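Local atomic coordinates of glycoside transferase (Listeria monocytogenes, PDB entry 6R2M), a protein that is probably an extracellular glycoside hydrolase acting on exopolysaccharide, although a transferase activity is also possible. Residues V184-F189 against D225-F230; V207-Q212 against A246-E251; T157-Y162 against T191-N196. One frame throughout, in Å; residues are numbered along the deposited sequence.

Interaction 1 (V184-F189 against D225-F230)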
loop_
_atom_site.group_PDB
_atom_site.type_symbol
_atom_site.label_atom_id
_atom_site.label_comp_id
_atom_site.label_asym_id
_atom_site.label_seq_id
_atom_site.Cartn_x
_atom_site.Cartn_y
_atom_site.Cartn_z
ATOM N N VAL A 184 -1.227 -8.800 -18.047
ATOM C CA VAL A 184 -2.618 -8.552 -17.677
ATOM C C VAL A 184 -3.230 -7.525 -18.628
ATOM O O VAL A 184 -2.538 -6.641 -19.161
ATOM C CB VAL A 184 -2.703 -8.083 -16.209
ATOM C CG1 VAL A 184 -2.059 -6.715 -16.040
ATOM C CG2 VAL A 184 -4.142 -8.059 -15.716
ATOM N N ASN A 185 -4.539 -7.663 -18.862
ATOM C CA ASN A 185 -5.330 -6.723 -19.640
ATOM C C ASN A 185 -6.382 -6.071 -18.754
ATOM O O ASN A 185 -6.795 -6.623 -17.733
ATOM C CB ASN A 185 -6.035 -7.421 -20.816
ATOM C CG ASN A 185 -5.062 -7.932 -21.839
ATOM O OD1 ASN A 185 -4.071 -7.267 -22.143
ATOM N ND2 ASN A 185 -5.312 -9.122 -22.355
ATOM N N ALA A 186 -6.805 -4.877 -19.162
ATOM C CA ALA A 186 -7.962 -4.205 -18.580
ATOM C C ALA A 186 -9.014 -3.995 -19.665
ATOM O O ALA A 186 -8.677 -3.672 -20.806
ATOM C CB ALA A 186 -7.558 -2.865 -17.957
ATOM N N ASP A 187 -10.294 -4.196 -19.321
ATOM C CA ASP A 187 -11.316 -4.097 -20.371
ATOM C C ASP A 187 -12.685 -3.624 -19.881
ATOM O O ASP A 187 -13.700 -4.293 -20.133
ATOM C CB ASP A 187 -11.457 -5.450 -21.072
ATOM C CG ASP A 187 -12.159 -5.345 -22.418
ATOM O OD1 ASP A 187 -12.080 -4.274 -23.057
ATOM O OD2 ASP A 187 -12.807 -6.338 -22.827
ATOM N N PRO A 188 -12.780 -2.457 -19.226
ATOM C CA PRO A 188 -11.708 -1.493 -18.945
ATOM C C PRO A 188 -11.047 -1.709 -17.580
ATOM O O PRO A 188 -10.147 -0.947 -17.234
ATOM C CB PRO A 188 -12.446 -0.152 -18.989
ATOM C CG PRO A 188 -13.784 -0.497 -18.401
ATOM C CD PRO A 188 -14.094 -1.926 -18.818
ATOM N N PHE A 189 -11.485 -2.721 -16.831
ATOM C CA PHE A 189 -10.921 -3.028 -15.526
ATOM C C PHE A 189 -9.974 -4.212 -15.617
ATOM O O PHE A 189 -10.156 -5.117 -16.433
ATOM C CB PHE A 189 -12.022 -3.333 -14.515
ATOM C CG PHE A 189 -13.069 -2.268 -14.436
ATOM C CD1 PHE A 189 -12.784 -1.042 -13.839
ATOM C CD2 PHE A 189 -14.343 -2.494 -14.948
ATOM C CE1 PHE A 189 -13.755 -0.049 -13.762
ATOM C CE2 PHE A 189 -15.319 -1.503 -14.867
ATOM C CZ PHE A 189 -15.016 -0.284 -14.271
ATOM N N ASP A 225 4.477 2.053 -19.495
ATOM C CA ASP A 225 3.370 2.735 -20.142
ATOM C C ASP A 225 2.101 2.372 -19.394
ATOM O O ASP A 225 2.042 1.348 -18.711
ATOM C CB ASP A 225 3.208 2.325 -21.607
ATOM C CG ASP A 225 4.359 2.774 -22.481
ATOM O OD1 ASP A 225 5.239 1.938 -22.780
ATOM O OD2 ASP A 225 4.369 3.957 -22.873
ATOM N N VAL A 226 1.077 3.198 -19.545
ATOM C CA VAL A 226 -0.183 2.902 -18.883
ATOM C C VAL A 226 -0.959 1.883 -19.695
ATOM O O VAL A 226 -0.824 1.776 -20.923
ATOM C CB VAL A 226 -1.031 4.168 -18.646
ATOM C CG1 VAL A 226 -0.351 5.114 -17.664
ATOM C CG2 VAL A 226 -1.347 4.870 -19.963
ATOM N N GLU A 227 -1.801 1.143 -18.996
ATOM C CA GLU A 227 -2.772 0.306 -19.670
ATOM C C GLU A 227 -3.826 1.255 -20.213
ATOM O O GLU A 227 -4.467 1.961 -19.420
ATOM C CB GLU A 227 -3.386 -0.714 -18.707
ATOM C CG GLU A 227 -3.740 -2.033 -19.350
ATOM C CD GLU A 227 -4.975 -1.956 -20.246
ATOM O OE1 GLU A 227 -5.713 -0.956 -20.189
ATOM O OE2 GLU A 227 -5.191 -2.923 -21.021
ATOM N N PRO A 228 -4.014 1.344 -21.535
ATOM C CA PRO A 228 -4.815 2.450 -22.083
ATOM C C PRO A 228 -6.304 2.319 -21.853
ATOM O O PRO A 228 -6.999 3.342 -21.858
ATOM C CB PRO A 228 -4.490 2.411 -23.587
ATOM C CG PRO A 228 -4.138 0.984 -23.846
ATOM C CD PRO A 228 -3.406 0.524 -22.597
ATOM N N ASN A 229 -6.816 1.103 -21.659
ATOM C CA ASN A 229 -8.238 0.932 -21.416
ATOM C C ASN A 229 -8.608 1.423 -20.031
ATOM O O ASN A 229 -9.611 2.123 -19.859
ATOM C CB ASN A 229 -8.611 -0.536 -21.578
ATOM C CG ASN A 229 -8.232 -1.051 -22.928
ATOM O OD1 ASN A 229 -8.863 -0.686 -23.914
ATOM N ND2 ASN A 229 -7.176 -1.864 -22.996
ATOM N N PHE A 230 -7.810 1.064 -19.031
ATOM C CA PHE A 230 -8.069 1.601 -17.706
ATOM C C PHE A 230 -7.821 3.100 -17.666
ATOM O O PHE A 230 -8.570 3.843 -17.017
ATOM C CB PHE A 230 -7.212 0.879 -16.667
ATOM C CG PHE A 230 -7.574 1.232 -15.270
ATOM C CD1 PHE A 230 -8.778 0.814 -14.728
ATOM C CD2 PHE A 230 -6.699 1.969 -14.489
ATOM C CE1 PHE A 230 -9.119 1.141 -13.409
ATOM C CE2 PHE A 230 -7.027 2.295 -13.181
ATOM C CZ PHE A 230 -8.239 1.882 -12.642
#
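The carboxylate oxygen OE2 of E227 is gripped by two donors, one from each side of the contact. Across it comes the backbone amide of A186, 3.1 Å from A186 N to E227 OE2 and fairly straight (161° at the hydrogen), arriving from above the carboxylate plane rather than within it. The second donor, N229 ND2, lies close to that plane on the syn side, 3.0 Å from E227 OE2, and the bond also runs within the plane of the N229 amide. The other oxygen looks after the helix: F230 N reaches E227 OE1 at 3.1 Å, nearly along the C-O axis, while N229 N and ND2 add only weak bonds. E227 is therefore the N-cap of helix 228-241, and the same headgroup that closes this helix start also pins the loop after helix 179-183. A bend at chi2 (-73°) turns the carboxylate back over the amides of its own helix start, where these bonds hold it. The chain as a whole is consistent with the alpha/alpha toroid of related glycoside hydrolases, and here a loop ahead of strand 193-195 is fastened to the start of helix 228-241.

Next to the carboxylate the methyl of A186 points at the helix start, with CB 3.5 Å from E227 OE1 and in apolar contact with F230 CB at 4.0 Å. Beyond the cis D187-P188 peptide bond, the chain presents P188 O to the ring edge of F230, in the ring plane, and the same oxygen receives a CA-H...O contact from F230 CA at 3.3 Å. P188 CB rests 3.7 Å from N229 O. Next along, F189 CD1 comes to the edge of the F230 ring, 4.3 Å from F230 CE1, and F233 of helix 228-241 stands edge-to-face against F189.

Interaction 2 (V207-Q212 against A246-E251); sequences VNMIDQ and ARYQRE
Turning twice, at chi2 (-63°) and chi3 (-77°), the M209 side chain curls back on Y248 instead of reaching out. Its CG lies in the plane of the tyrosine ring, at the edge, 3.6 Å from Y248 CD1. The sulfur follows: M209 SD is 4.9 Å from the centroid of the Y248 ring, an oblique Met-aromatic contact. V207, with CG1 set beside its own backbone N, meets the aliphatic part of R250 at about a right angle, CG1 to R250 CG 3.5 Å.

The strands that carry these side chains form a short antiparallel ladder. V207 and Y248 are the hydrogen-bonded pair, V207 N to Y248 O at 2.9 Å and Y248 N to V207 O at 3.1 Å. N208 and R247 follow as the non-hydrogen-bonded pair, their side chains alongside each other. The ladder then runs into a helix start: M209 N still bonds A246 O (3.0 Å), while N208 serves as N-cap, its OD1 accepting from I210 N. One water donates to both N208 OD1 and A246 O, the latter at 2.7 Å.

The polar ends find partners beyond the two segments: Y248 OH bonds E237 OE1 and Y245 N, and R250 NH1 bonds D203 O. Helix 209-223 grows directly out of strand 206-208, while M209 packs against helices 228-241 and 262-274.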
loop_
_atom_site.group_PDB
_atom_site.type_symbol
_atom_site.label_atom_id
_atom_site.label_comp_id
_atom_site.label_asym_id
_atom_site.label_seq_id
_atom_site.Cartn_x
_atom_site.Cartn_y
_atom_site.Cartn_z
ATOM N N VAL A 207 -15.835 -4.302 -9.092
ATOM C CA VAL A 207 -14.415 -4.025 -8.892
ATOM C C VAL A 207 -14.267 -2.992 -7.789
ATOM O O VAL A 207 -15.098 -2.086 -7.651
ATOM C CB VAL A 207 -13.703 -3.544 -10.174
ATOM C CG1 VAL A 207 -13.707 -4.649 -11.228
ATOM C CG2 VAL A 207 -14.348 -2.281 -10.704
ATOM N N ASN A 208 -13.205 -3.135 -7.002
ATOM C CA ASN A 208 -12.831 -2.166 -5.978
ATOM C C ASN A 208 -11.725 -1.279 -6.549
ATOM O O ASN A 208 -10.663 -1.781 -6.927
ATOM C CB ASN A 208 -12.361 -2.906 -4.726
ATOM C CG ASN A 208 -12.097 -1.986 -3.564
ATOM O OD1 ASN A 208 -11.482 -0.936 -3.716
ATOM N ND2 ASN A 208 -12.557 -2.379 -2.385
ATOM N N MET A 209 -11.975 0.032 -6.628
ATOM C CA MET A 209 -11.030 0.901 -7.323
ATOM C C MET A 209 -9.731 1.121 -6.548
ATOM O O MET A 209 -8.746 1.556 -7.154
ATOM C CB MET A 209 -11.695 2.240 -7.656
ATOM C CG MET A 209 -12.765 2.114 -8.749
ATOM S SD MET A 209 -12.100 1.557 -10.342
ATOM C CE MET A 209 -11.342 3.073 -10.899
ATOM N N ILE A 210 -9.696 0.852 -5.237
ATOM C CA ILE A 210 -8.403 0.813 -4.551
ATOM C C ILE A 210 -7.516 -0.244 -5.190
ATOM O O ILE A 210 -6.359 0.014 -5.545
ATOM C CB ILE A 210 -8.576 0.527 -3.048
ATOM C CG1 ILE A 210 -9.325 1.666 -2.374
ATOM C CG2 ILE A 210 -7.199 0.295 -2.402
ATOM C CD1 ILE A 210 -9.559 1.406 -0.878
ATOM N N ASP A 211 -8.044 -1.456 -5.336
ATOM C CA ASP A 211 -7.250 -2.529 -5.926
ATOM C C ASP A 211 -6.929 -2.233 -7.387
ATOM O O ASP A 211 -5.788 -2.437 -7.831
ATOM C CB ASP A 211 -7.983 -3.854 -5.774
ATOM C CG ASP A 211 -8.368 -4.133 -4.325
ATOM O OD1 ASP A 211 -7.628 -3.671 -3.434
ATOM O OD2 ASP A 211 -9.389 -4.799 -4.094
ATOM N N GLN A 212 -7.900 -1.696 -8.132
ATOM C CA GLN A 212 -7.644 -1.347 -9.524
ATOM C C GLN A 212 -6.538 -0.301 -9.644
ATOM O O GLN A 212 -5.688 -0.403 -10.532
ATOM C CB GLN A 212 -8.923 -0.855 -10.193
ATOM C CG GLN A 212 -10.013 -1.929 -10.348
ATOM C CD GLN A 212 -9.692 -2.927 -11.455
ATOM O OE1 GLN A 212 -9.201 -2.534 -12.504
ATOM N NE2 GLN A 212 -9.972 -4.211 -11.222
ATOM N N ALA A 246 -15.756 4.799 -5.734
ATOM C CA ALA A 246 -15.011 3.795 -4.983
ATOM C C ALA A 246 -15.151 2.397 -5.565
ATOM O O ALA A 246 -14.207 1.601 -5.476
ATOM C CB ALA A 246 -15.464 3.791 -3.526
ATOM N N ARG A 247 -16.317 2.061 -6.117
ATOM C CA ARG A 247 -16.561 0.719 -6.634
ATOM C C ARG A 247 -17.451 0.796 -7.861
ATOM O O ARG A 247 -18.365 1.620 -7.907
ATOM C CB ARG A 247 -17.238 -0.179 -5.597
ATOM C CG ARG A 247 -16.376 -0.516 -4.397
ATOM C CD ARG A 247 -17.203 -1.109 -3.300
ATOM N NE ARG A 247 -16.373 -1.589 -2.196
ATOM C CZ ARG A 247 -16.114 -0.903 -1.090
ATOM N NH1 ARG A 247 -16.614 0.316 -0.927
ATOM N NH2 ARG A 247 -15.349 -1.437 -0.143
ATOM N N TYR A 248 -17.203 -0.085 -8.840
ATOM C CA TYR A 248 -18.000 -0.118 -10.057
ATOM C C TYR A 248 -18.508 -1.523 -10.361
ATOM O O TYR A 248 -17.902 -2.534 -9.988
ATOM C CB TYR A 248 -17.201 0.382 -11.273
ATOM C CG TYR A 248 -16.920 1.860 -11.290
ATOM C CD1 TYR A 248 -15.860 2.394 -10.556
ATOM C CD2 TYR A 248 -17.692 2.720 -12.053
ATOM C CE1 TYR A 248 -15.592 3.744 -10.570
ATOM C CE2 TYR A 248 -17.437 4.082 -12.070
ATOM C CZ TYR A 248 -16.382 4.583 -11.326
ATOM O OH TYR A 248 -16.104 5.928 -11.334
ATOM N N GLN A 249 -19.641 -1.571 -11.052
ATOM C CA GLN A 249 -20.170 -2.812 -11.588
ATOM C C GLN A 249 -19.529 -3.079 -12.949
ATOM O O GLN A 249 -19.534 -2.212 -13.828
ATOM C CB GLN A 249 -21.691 -2.720 -11.698
ATOM C CG GLN A 249 -22.375 -2.509 -10.361
ATOM C CD GLN A 249 -22.396 -3.767 -9.513
ATOM O OE1 GLN A 249 -22.866 -4.817 -9.959
ATOM N NE2 GLN A 249 -21.894 -3.671 -8.288
ATOM N N ARG A 250 -18.954 -4.272 -13.118
ATOM C CA ARG A 250 -18.197 -4.528 -14.340
ATOM C C ARG A 250 -19.089 -4.641 -15.563
ATOM O O ARG A 250 -18.679 -4.252 -16.661
ATOM C CB ARG A 250 -17.377 -5.797 -14.197
ATOM C CG ARG A 250 -16.019 -5.542 -13.653
ATOM C CD ARG A 250 -15.056 -6.580 -14.151
ATOM N NE ARG A 250 -15.640 -7.917 -14.194
ATOM C CZ ARG A 250 -15.873 -8.673 -13.127
ATOM N NH1 ARG A 250 -15.577 -8.230 -11.912
ATOM N NH2 ARG A 250 -16.394 -9.887 -13.276
ATOM N N GLU A 251 -20.296 -5.179 -15.398
ATOM C CA GLU A 251 -21.153 -5.439 -16.550
ATOM C C GLU A 251 -21.651 -4.143 -17.176
ATOM O O GLU A 251 -21.722 -4.028 -18.405
ATOM C CB GLU A 251 -22.319 -6.328 -16.125
ATOM C CG GLU A 251 -21.893 -7.568 -15.323
ATOM C CD GLU A 251 -21.975 -7.389 -13.804
ATOM O OE1 GLU A 251 -22.723 -8.160 -13.163
ATOM O OE2 GLU A 251 -21.288 -6.501 -13.239
HETATM O O HOH W 1 -12.848 1.525 -3.158
#

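Interaction 3 (T157-Y162 against T191-N196)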
loop_
_atom_site.group_PDB
_atom_site.type_symbol
_atom_site.label_atom_id
_atom_site.label_comp_id
_atom_site.label_asym_id
_atom_site.label_seq_id
_atom_site.Cartn_x
_atom_site.Cartn_y
_atom_site.Cartn_z
ATOM N N THR A 157 -3.065 -18.154 -5.058
ATOM C CA THR A 157 -3.482 -16.992 -5.822
ATOM C C THR A 157 -2.395 -15.934 -5.753
ATOM O O THR A 157 -1.662 -15.842 -4.762
ATOM C CB THR A 157 -4.794 -16.367 -5.293
ATOM O OG1 THR A 157 -4.650 -16.016 -3.909
ATOM C CG2 THR A 157 -5.941 -17.335 -5.423
ATOM N N LEU A 158 -2.322 -15.111 -6.798
ATOM C CA LEU A 158 -1.647 -13.820 -6.720
ATOM C C LEU A 158 -2.655 -12.738 -7.071
ATOM O O LEU A 158 -3.151 -12.694 -8.197
ATOM C CB LEU A 158 -0.448 -13.736 -7.660
ATOM C CG LEU A 158 0.189 -12.349 -7.769
ATOM C CD1 LEU A 158 0.794 -11.920 -6.425
ATOM C CD2 LEU A 158 1.240 -12.287 -8.887
ATOM N N HIS A 159 -2.953 -11.875 -6.110
ATOM C CA HIS A 159 -3.694 -10.662 -6.400
ATOM C C HIS A 159 -2.716 -9.602 -6.887
ATOM O O HIS A 159 -1.755 -9.264 -6.182
ATOM C CB HIS A 159 -4.455 -10.205 -5.164
ATOM C CG HIS A 159 -5.656 -11.051 -4.878
ATOM N ND1 HIS A 159 -5.555 -12.346 -4.415
ATOM C CD2 HIS A 159 -6.981 -10.804 -5.021
ATOM C CE1 HIS A 159 -6.767 -12.856 -4.273
ATOM N NE2 HIS A 159 -7.651 -11.940 -4.631
ATOM N N LEU A 160 -2.952 -9.079 -8.096
ATOM C CA LEU A 160 -2.000 -8.143 -8.680
ATOM C C LEU A 160 -1.890 -6.857 -7.872
ATOM O O LEU A 160 -0.871 -6.159 -7.962
ATOM C CB LEU A 160 -2.401 -7.833 -10.117
ATOM C CG LEU A 160 -2.356 -9.054 -11.032
ATOM C CD1 LEU A 160 -2.832 -8.689 -12.419
ATOM C CD2 LEU A 160 -0.944 -9.612 -11.072
ATOM N N SER A 161 -2.918 -6.523 -7.090
ATOM C CA SER A 161 -2.851 -5.340 -6.240
ATOM C C SER A 161 -1.842 -5.483 -5.108
ATOM O O SER A 161 -1.569 -4.496 -4.422
ATOM C CB SER A 161 -4.237 -5.028 -5.669
ATOM O OG SER A 161 -4.641 -6.031 -4.739
ATOM N N TYR A 162 -1.295 -6.672 -4.898
ATOM C CA TYR A 162 -0.268 -6.892 -3.901
ATOM C C TYR A 162 1.134 -6.626 -4.441
ATOM O O TYR A 162 2.099 -6.683 -3.671
ATOM C CB TYR A 162 -0.348 -8.332 -3.388
ATOM C CG TYR A 162 -1.351 -8.594 -2.277
ATOM C CD1 TYR A 162 -2.454 -7.757 -2.073
ATOM C CD2 TYR A 162 -1.177 -9.679 -1.422
ATOM C CE1 TYR A 162 -3.364 -8.020 -1.047
ATOM C CE2 TYR A 162 -2.078 -9.953 -0.412
ATOM C CZ TYR A 162 -3.157 -9.110 -0.216
ATOM O OH TYR A 162 -4.044 -9.383 0.810
ATOM N N THR A 191 -8.278 -7.691 -14.629
ATOM C CA THR A 191 -8.473 -8.948 -13.914
ATOM C C THR A 191 -7.522 -8.973 -12.730
ATOM O O THR A 191 -6.302 -8.921 -12.920
ATOM C CB THR A 191 -8.171 -10.138 -14.816
ATOM O OG1 THR A 191 -6.913 -9.912 -15.457
ATOM C CG2 THR A 191 -9.248 -10.331 -15.854
ATOM N N GLU A 192 -8.061 -9.065 -11.521
ATOM C CA GLU A 192 -7.229 -8.850 -10.346
ATOM C C GLU A 192 -6.430 -10.071 -9.927
ATOM O O GLU A 192 -5.458 -9.920 -9.178
ATOM C CB GLU A 192 -8.091 -8.424 -9.156
ATOM C CG GLU A 192 -8.856 -7.133 -9.394
ATOM C CD GLU A 192 -10.293 -7.363 -9.841
ATOM O OE1 GLU A 192 -10.577 -8.415 -10.453
ATOM O OE2 GLU A 192 -11.149 -6.488 -9.565
ATOM N N VAL A 193 -6.813 -11.266 -10.359
ATOM C CA VAL A 193 -6.293 -12.497 -9.774
ATOM C C VAL A 193 -5.560 -13.309 -10.834
ATOM O O VAL A 193 -6.088 -13.553 -11.925
ATOM C CB VAL A 193 -7.417 -13.337 -9.140
ATOM C CG1 VAL A 193 -6.836 -14.597 -8.519
ATOM C CG2 VAL A 193 -8.155 -12.537 -8.082
ATOM N N PHE A 194 -4.362 -13.763 -10.488
ATOM C CA PHE A 194 -3.566 -14.644 -11.330
ATOM C C PHE A 194 -3.491 -15.987 -10.615
ATOM O O PHE A 194 -3.063 -16.054 -9.461
ATOM C CB PHE A 194 -2.186 -14.021 -11.571
ATOM C CG PHE A 194 -1.279 -14.836 -12.452
ATOM C CD1 PHE A 194 -1.395 -14.782 -13.831
ATOM C CD2 PHE A 194 -0.284 -15.622 -11.891
ATOM C CE1 PHE A 194 -0.547 -15.521 -14.641
ATOM C CE2 PHE A 194 0.566 -16.365 -12.697
ATOM C CZ PHE A 194 0.428 -16.315 -14.072
ATOM N N GLN A 195 -3.998 -17.036 -11.259
ATOM C CA GLN A 195 -4.052 -18.348 -10.626
ATOM C C GLN A 195 -3.948 -19.395 -11.719
ATOM O O GLN A 195 -4.631 -19.290 -12.744
ATOM C CB GLN A 195 -5.339 -18.546 -9.816
ATOM C CG GLN A 195 -5.452 -19.936 -9.168
ATOM C CD GLN A 195 -6.686 -20.083 -8.300
ATOM O OE1 GLN A 195 -7.615 -19.287 -8.389
ATOM N NE2 GLN A 195 -6.699 -21.108 -7.448
ATOM N N ASN A 196 -3.091 -20.388 -11.499
ATOM C CA ASN A 196 -2.886 -21.459 -12.471
ATOM C C ASN A 196 -2.560 -20.891 -13.853
ATOM O O ASN A 196 -3.093 -21.329 -14.876
ATOM C CB ASN A 196 -4.112 -22.371 -12.518
ATOM C CG ASN A 196 -3.794 -23.741 -13.067
ATOM O OD1 ASN A 196 -4.178 -24.080 -14.183
ATOM N ND2 ASN A 196 -3.081 -24.540 -12.280
HETATM O O HOH W 2 -5.417 -7.694 -7.377
#
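L158 and F194 pair through both of their main-chain polar groups: L158 N donates to F194 O at 2.9 Å, and F194 N to L158 O at 2.8 Å. One residue on, H159 and V193 form the non-hydrogen-bonded pair, and their side chains lie together. The first torsion of V193 sets CG2 beside its own backbone N, from where it covers a face of the imidazole, a CH-pi contact with CG2 3.9 Å from the centroid of the H159 ring.

E192 O accepts twice. L160 N reaches it at 2.9 Å, and a water that accepts from S161 N donates to E192 O as well. E192 and V193 both face Q200 of strand 198-200, a classic beta bulge where strand 193-195, the middle one of the three, begins.

The polar side-chain atoms are satisfied by residues outside the two segments. H159 ND1 and T157 OG1 both bond D145 OD2, Q195 OE1 bonds Q200, E192 OE1 bonds the amide of A202, and E192 OE2 takes a weak hydrogen bond from Q212 NE2. The main chain thus supplies the hydrogen bonds that join the two segments, leaving polar side chains to tie the pair to neighbouring parts of the fold.

Overall arrangement
Going from the N terminus, residues 157-162 come first, and interaction 3 closes its loop at 191-196 after helices 165-170 and 179-183. Interaction 1 opens within that loop, at 184-189, and closes at 225-230, so the two cross. Interaction 2 opens at 207-212, after interaction 3 is complete but before interaction 1 is, and closes at 246-251; it crosses interaction 1 and follows interaction 3 in series. They also touch. F189 packs on V207, Q212 and R250; V184 packs on L160 and T191; Q212 reaches across to E192. Together they tie both small sheets to helices 209-223 and 228-241.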